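PDB 1LRZ: aminoacyltransferase FemA from Staphylococcus aureus, which catalyses the addition of glycines 2 and 3 of the pentaglycine bridge of peptidoglycan, with glycyl-tRNA(Gly) as the donor. Local coordinates for residues V43-N48 against Q83-F88; P76-E81 against H87-E92. One frame throughout, in Å; residues are numbered along the deposited sequence.

In the fold
Helix 83-98 is the element both contacts share, and in each it packs on the same mixed sheet. Interaction 1 sets its first turns against strand 39-46; interaction 2 sets the next turn against the end of strand 67-78 and the loop after it. Strand 52-63 lies between those two strands in the sheet, so the helix spans three neighbouring strands. The contact centres are about 5 Å apart and the side chains interlock: Ile45 CD1 lies 3.7 Å from Phe89 CB, and Leu85 CG 3.6 Å from Ile78 CD1. Along the chain, 43-48 and 76-81 precede the helix, which leads on to strand 102-107. Together the contacts form one continuous apolar layer between helix and sheet.

Interaction 1: V43-N48 against Q83-F88; sequences VGIKNN and QELVHF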
loop_
_atom_site.group_PDB
_atom_site.type_symbol
_atom_site.label_atom_id
_atom_site.label_comp_id
_atom_site.label_asym_id
_atom_site.label_seq_id
_atom_site.Cartn_x
_atom_site.Cartn_y
_atom_site.Cartn_z
ATOM N N VAL A 43 -20.831 14.051 4.889
ATOM C CA VAL A 43 -21.706 14.799 4.002
ATOM C C VAL A 43 -21.764 14.128 2.632
ATOM O O VAL A 43 -20.949 13.250 2.326
ATOM C CB VAL A 43 -21.223 16.277 3.855
ATOM C CG1 VAL A 43 -21.189 16.952 5.225
ATOM C CG2 VAL A 43 -19.840 16.327 3.209
ATOM N N GLY A 44 -22.741 14.522 1.821
ATOM C CA GLY A 44 -22.867 13.950 0.500
ATOM C C GLY A 44 -24.037 14.548 -0.254
ATOM O O GLY A 44 -24.629 15.541 0.173
ATOM N N ILE A 45 -24.360 13.942 -1.386
ATOM C CA ILE A 45 -25.476 14.385 -2.204
ATOM C C ILE A 45 -26.337 13.169 -2.484
ATOM O O ILE A 45 -25.824 12.068 -2.713
ATOM C CB ILE A 45 -25.007 14.963 -3.567
ATOM C CG1 ILE A 45 -24.153 16.211 -3.353
ATOM C CG2 ILE A 45 -26.218 15.294 -4.442
ATOM C CD1 ILE A 45 -23.459 16.689 -4.605
ATOM N N LYS A 46 -27.647 13.364 -2.437
ATOM C CA LYS A 46 -28.585 12.300 -2.737
ATOM C C LYS A 46 -29.428 12.795 -3.891
ATOM O O LYS A 46 -29.668 13.998 -4.012
ATOM C CB LYS A 46 -29.485 12.011 -1.549
ATOM C CG LYS A 46 -28.827 11.220 -0.434
ATOM C CD LYS A 46 -29.865 10.871 0.607
ATOM C CE LYS A 46 -29.317 9.947 1.650
ATOM N NZ LYS A 46 -30.433 9.387 2.446
ATOM N N ASN A 47 -29.863 11.878 -4.747
ATOM C CA ASN A 47 -30.704 12.258 -5.879
ATOM C C ASN A 47 -32.179 12.109 -5.488
ATOM O O ASN A 47 -32.506 11.947 -4.307
ATOM C CB ASN A 47 -30.403 11.386 -7.103
ATOM C CG ASN A 47 -30.709 9.919 -6.868
ATOM O OD1 ASN A 47 -31.435 9.561 -5.940
ATOM N ND2 ASN A 47 -30.165 9.061 -7.720
ATOM N N ASN A 48 -33.057 12.154 -6.486
ATOM C CA ASN A 48 -34.495 12.041 -6.270
ATOM C C ASN A 48 -34.912 10.709 -5.651
ATOM O O ASN A 48 -35.892 10.650 -4.909
ATOM C CB ASN A 48 -35.242 12.232 -7.596
ATOM C CG ASN A 48 -34.966 13.582 -8.231
ATOM O OD1 ASN A 48 -35.122 14.625 -7.592
ATOM N ND2 ASN A 48 -34.557 13.570 -9.500
ATOM N N GLN A 83 -19.121 17.202 -14.566
ATOM C CA GLN A 83 -18.700 18.528 -14.143
ATOM C C GLN A 83 -19.767 19.339 -13.414
ATOM O O GLN A 83 -19.441 20.093 -12.504
ATOM C CB GLN A 83 -18.147 19.302 -15.342
ATOM C CG GLN A 83 -17.018 18.545 -16.033
ATOM C CD GLN A 83 -16.251 19.360 -17.063
ATOM O OE1 GLN A 83 -15.506 18.796 -17.865
ATOM N NE2 GLN A 83 -16.413 20.684 -17.040
ATOM N N GLU A 84 -21.034 19.185 -13.787
ATOM C CA GLU A 84 -22.093 19.927 -13.113
ATOM C C GLU A 84 -22.266 19.407 -11.691
ATOM O O GLU A 84 -22.478 20.187 -10.751
ATOM C CB GLU A 84 -23.412 19.804 -13.875
ATOM C CG GLU A 84 -23.325 20.255 -15.332
ATOM C CD GLU A 84 -24.682 20.248 -16.054
ATOM O OE1 GLU A 84 -25.432 19.242 -15.946
ATOM O OE2 GLU A 84 -24.986 21.251 -16.744
ATOM N N LEU A 85 -22.174 18.091 -11.529
ATOM C CA LEU A 85 -22.318 17.499 -10.209
ATOM C C LEU A 85 -21.117 17.913 -9.351
ATOM O O LEU A 85 -21.266 18.256 -8.180
ATOM C CB LEU A 85 -22.402 15.972 -10.316
ATOM C CG LEU A 85 -22.460 15.194 -9.005
ATOM C CD1 LEU A 85 -23.710 15.595 -8.214
ATOM C CD2 LEU A 85 -22.478 13.700 -9.308
ATOM N N VAL A 86 -19.923 17.895 -9.934
ATOM C CA VAL A 86 -18.737 18.291 -9.180
ATOM C C VAL A 86 -18.869 19.745 -8.707
ATOM O O VAL A 86 -18.537 20.073 -7.568
ATOM C CB VAL A 86 -17.460 18.118 -10.033
ATOM C CG1 VAL A 86 -16.286 18.809 -9.373
ATOM C CG2 VAL A 86 -17.151 16.624 -10.198
ATOM N N HIS A 87 -19.369 20.604 -9.588
ATOM C CA HIS A 87 -19.561 22.018 -9.276
ATOM C C HIS A 87 -20.532 22.179 -8.100
ATOM O O HIS A 87 -20.239 22.877 -7.126
ATOM C CB HIS A 87 -20.117 22.743 -10.497
ATOM C CG HIS A 87 -20.252 24.219 -10.311
ATOM N ND1 HIS A 87 -19.258 25.106 -10.658
ATOM C CD2 HIS A 87 -21.261 24.963 -9.797
ATOM C CE1 HIS A 87 -19.649 26.334 -10.372
ATOM N NE2 HIS A 87 -20.860 26.275 -9.848
ATOM N N PHE A 88 -21.686 21.527 -8.204
ATOM C CA PHE A 88 -22.703 21.572 -7.162
ATOM C C PHE A 88 -22.138 21.125 -5.818
ATOM O O PHE A 88 -22.374 21.756 -4.790
ATOM C CB PHE A 88 -23.871 20.652 -7.529
ATOM C CG PHE A 88 -24.969 20.617 -6.501
ATOM C CD1 PHE A 88 -25.822 21.706 -6.330
ATOM C CD2 PHE A 88 -25.149 19.501 -5.700
ATOM C CE1 PHE A 88 -26.841 21.676 -5.375
ATOM C CE2 PHE A 88 -26.163 19.465 -4.744
ATOM C CZ PHE A 88 -27.012 20.559 -4.583
#
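Ile45, on strand 39-46, reaches the first turns of helix 83-98 with the end of its longer branch. Its CG1 stands anti to the carbonyl carbon (chi1 -63°) and the chain continues extended through chi2, which carries CD1 out between Leu85 and Phe88. There CD1 sits at the edge of the Phe88 ring, near the ring plane, 3.5 Å from CD2 and 3.9 Å from CE2. On the Leu85 side the meeting is methyl to methyl, Ile45 CD1 to Leu85 CD1 at 3.8 Å, the two side chains running alongside each other and pointing opposite ways. Nearer the strand the packing slackens: Ile45 CG1 is 4.1 Å from Phe88 CE2, and Ile45 CG2 is 4.2 Å from the same ring atom. The backbones stay well separated, with the CA atoms of Ile45 and Leu85 9.2 Å apart, and side chains alone bridge the gap. Met1 touches Ile45, Leu85 and Phe88, and Ile53 of strand 52-63 also packs on Ile45 and Leu85. The polar, more open side lies beyond Ile45, where Lys46 forms a salt bridge with Glu10 and the strand gives way to the loop at Asn47 and the exposed Asn48. Apolar side chains thus lay the helix of a beta-alpha-beta unit on the mixed sheet, consistent with the acetyltransferase-like (GNAT-related) fold of the FemABX family.

Interaction 2: P76-E81 against H87-E92; sequences PVIDYE and HFFFNE
Pro76 and Phe89 meet where the end of strand 67-78 lies against helix 83-98. Phe89 can be followed outward from the helix. Its CB is 3.8 Å from Ile78 CD1, the tip of an extended side chain whose CG1 is anti to the backbone N. With chi1 at -180°, the Phe89 ring leaves the helix backbone and runs toward the proline. CD1 comes within 3.8 Å of Pro76 CG, and CE1 closes on the same atom at 3.4 Å. At the tip, CZ is 3.5 Å from Pro76 CB; the pyrrolidine thus lies obliquely against the far end of the aromatic ring. Pro76, which follows a cis peptide bond, also serves the next phenylalanine: its CD stands 3.6 Å from Phe90 CZ. The two helix rings pack on each other as well, Phe89 CD1 lying over the centre of one face of Phe90. The side chains of Tyr80 and Phe90 run roughly perpendicular, with the tyrosine OH at the edge of the Phe90 ring. The same hydroxyl donates a hydrogen bond to Pro76 O (3.0 Å), tilted 34° from the carbonyl plane, which ties the loop after the strand back to the proline, while Ile78 CG2 rests over the rim of one face of the tyrosine ring. In the beta-alpha-beta unit of strand 67-78, helix 83-98 and strand 102-107, this contact joins the first strand to the helix; Ala54 and Cys56 of strand 52-63 continue the floor beneath Phe89, and Met135 of helix 130-137 packs on Phe90.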
loop_
_atom_site.group_PDB
_atom_site.type_symbol
_atom_site.label_atom_id
_atom_site.label_comp_id
_atom_site.label_asym_id
_atom_site.label_seq_id
_atom_site.Cartn_x
_atom_site.Cartn_y
_atom_site.Cartn_z
ATOM N N PRO A 76 -13.691 14.499 -1.854
ATOM C CA PRO A 76 -14.869 13.626 -1.850
ATOM C C PRO A 76 -14.843 12.485 -2.863
ATOM O O PRO A 76 -14.029 12.465 -3.786
ATOM C CB PRO A 76 -16.005 14.595 -2.151
ATOM C CG PRO A 76 -15.362 15.558 -3.091
ATOM C CD PRO A 76 -14.010 15.808 -2.457
ATOM N N VAL A 77 -15.746 11.535 -2.669
ATOM C CA VAL A 77 -15.895 10.412 -3.584
ATOM C C VAL A 77 -17.110 10.844 -4.402
ATOM O O VAL A 77 -18.192 11.058 -3.853
ATOM C CB VAL A 77 -16.183 9.113 -2.821
ATOM C CG1 VAL A 77 -16.275 7.949 -3.794
ATOM C CG2 VAL A 77 -15.064 8.870 -1.787
ATOM N N ILE A 78 -16.916 11.000 -5.706
ATOM C CA ILE A 78 -17.978 11.470 -6.576
ATOM C C ILE A 78 -17.573 11.163 -8.019
ATOM O O ILE A 78 -16.391 10.929 -8.302
ATOM C CB ILE A 78 -18.147 13.002 -6.362
ATOM C CG1 ILE A 78 -19.282 13.573 -7.214
ATOM C CG2 ILE A 78 -16.848 13.710 -6.701
ATOM C CD1 ILE A 78 -19.557 15.038 -6.895
ATOM N N ASP A 79 -18.543 11.148 -8.928
ATOM C CA ASP A 79 -18.237 10.895 -10.338
ATOM C C ASP A 79 -17.615 12.169 -10.904
ATOM O O ASP A 79 -18.320 13.146 -11.194
ATOM C CB ASP A 79 -19.520 10.517 -11.096
ATOM C CG ASP A 79 -19.345 10.543 -12.612
ATOM O OD1 ASP A 79 -18.196 10.423 -13.091
ATOM O OD2 ASP A 79 -20.370 10.663 -13.322
ATOM N N TYR A 80 -16.292 12.164 -11.064
ATOM C CA TYR A 80 -15.609 13.351 -11.567
ATOM C C TYR A 80 -15.756 13.629 -13.058
ATOM O O TYR A 80 -15.218 14.617 -13.543
ATOM C CB TYR A 80 -14.124 13.336 -11.173
ATOM C CG TYR A 80 -13.880 13.680 -9.718
ATOM C CD1 TYR A 80 -13.746 12.677 -8.756
ATOM C CD2 TYR A 80 -13.792 15.019 -9.298
ATOM C CE1 TYR A 80 -13.524 12.997 -7.408
ATOM C CE2 TYR A 80 -13.573 15.348 -7.956
ATOM C CZ TYR A 80 -13.437 14.335 -7.018
ATOM O OH TYR A 80 -13.211 14.643 -5.691
ATOM N N GLU A 81 -16.473 12.774 -13.786
ATOM C CA GLU A 81 -16.713 13.022 -15.207
ATOM C C GLU A 81 -17.873 14.025 -15.314
ATOM O O GLU A 81 -17.993 14.754 -16.293
ATOM C CB GLU A 81 -17.119 11.729 -15.929
ATOM C CG GLU A 81 -16.031 10.682 -15.976
ATOM C CD GLU A 81 -14.753 11.237 -16.558
ATOM O OE1 GLU A 81 -14.808 11.746 -17.694
ATOM O OE2 GLU A 81 -13.700 11.173 -15.882
ATOM N N HIS A 87 -19.369 20.604 -9.588
ATOM C CA HIS A 87 -19.561 22.018 -9.276
ATOM C C HIS A 87 -20.532 22.179 -8.100
ATOM O O HIS A 87 -20.239 22.877 -7.126
ATOM C CB HIS A 87 -20.117 22.743 -10.497
ATOM C CG HIS A 87 -20.252 24.219 -10.311
ATOM N ND1 HIS A 87 -19.258 25.106 -10.658
ATOM C CD2 HIS A 87 -21.261 24.963 -9.797
ATOM C CE1 HIS A 87 -19.649 26.334 -10.372
ATOM N NE2 HIS A 87 -20.860 26.275 -9.848
ATOM N N PHE A 88 -21.686 21.527 -8.204
ATOM C CA PHE A 88 -22.703 21.572 -7.162
ATOM C C PHE A 88 -22.138 21.125 -5.818
ATOM O O PHE A 88 -22.374 21.756 -4.790
ATOM C CB PHE A 88 -23.871 20.652 -7.529
ATOM C CG PHE A 88 -24.969 20.617 -6.501
ATOM C CD1 PHE A 88 -25.822 21.706 -6.330
ATOM C CD2 PHE A 88 -25.149 19.501 -5.700
ATOM C CE1 PHE A 88 -26.841 21.676 -5.375
ATOM C CE2 PHE A 88 -26.163 19.465 -4.744
ATOM C CZ PHE A 88 -27.012 20.559 -4.583
ATOM N N PHE A 89 -21.398 20.024 -5.823
ATOM C CA PHE A 89 -20.840 19.518 -4.576
ATOM C C PHE A 89 -19.890 20.481 -3.877
ATOM O O PHE A 89 -20.011 20.709 -2.674
ATOM C CB PHE A 89 -20.103 18.185 -4.786
ATOM C CG PHE A 89 -19.522 17.624 -3.515
ATOM C CD1 PHE A 89 -18.267 18.022 -3.069
ATOM C CD2 PHE A 89 -20.265 16.758 -2.723
ATOM C CE1 PHE A 89 -17.767 17.571 -1.851
ATOM C CE2 PHE A 89 -19.773 16.304 -1.504
ATOM C CZ PHE A 89 -18.524 16.710 -1.068
ATOM N N PHE A 90 -18.935 21.033 -4.614
ATOM C CA PHE A 90 -17.979 21.927 -3.987
ATOM C C PHE A 90 -18.568 23.264 -3.553
ATOM O O PHE A 90 -18.106 23.871 -2.591
ATOM C CB PHE A 90 -16.756 22.104 -4.892
ATOM C CG PHE A 90 -15.843 20.908 -4.884
ATOM C CD1 PHE A 90 -15.876 19.974 -5.914
ATOM C CD2 PHE A 90 -14.998 20.680 -3.799
ATOM C CE1 PHE A 90 -15.082 18.823 -5.861
ATOM C CE2 PHE A 90 -14.201 19.538 -3.732
ATOM C CZ PHE A 90 -14.243 18.601 -4.772
ATOM N N ASN A 91 -19.611 23.702 -4.244
ATOM C CA ASN A 91 -20.273 24.948 -3.901
ATOM C C ASN A 91 -21.075 24.699 -2.617
ATOM O O ASN A 91 -21.046 25.505 -1.688
ATOM C CB ASN A 91 -21.203 25.363 -5.037
ATOM C CG ASN A 91 -21.527 26.834 -5.014
ATOM O OD1 ASN A 91 -20.630 27.672 -4.991
ATOM N ND2 ASN A 91 -22.812 27.162 -5.025
ATOM N N GLU A 92 -21.768 23.568 -2.550
ATOM C CA GLU A 92 -22.554 23.263 -1.367
ATOM C C GLU A 92 -21.668 22.925 -0.175
ATOM O O GLU A 92 -22.058 23.150 0.971
ATOM C CB GLU A 92 -23.518 22.111 -1.650
ATOM C CG GLU A 92 -24.590 22.422 -2.696
ATOM C CD GLU A 92 -25.634 23.403 -2.193
ATOM O OE1 GLU A 92 -26.103 23.233 -1.046
ATOM O OE2 GLU A 92 -25.998 24.333 -2.946
#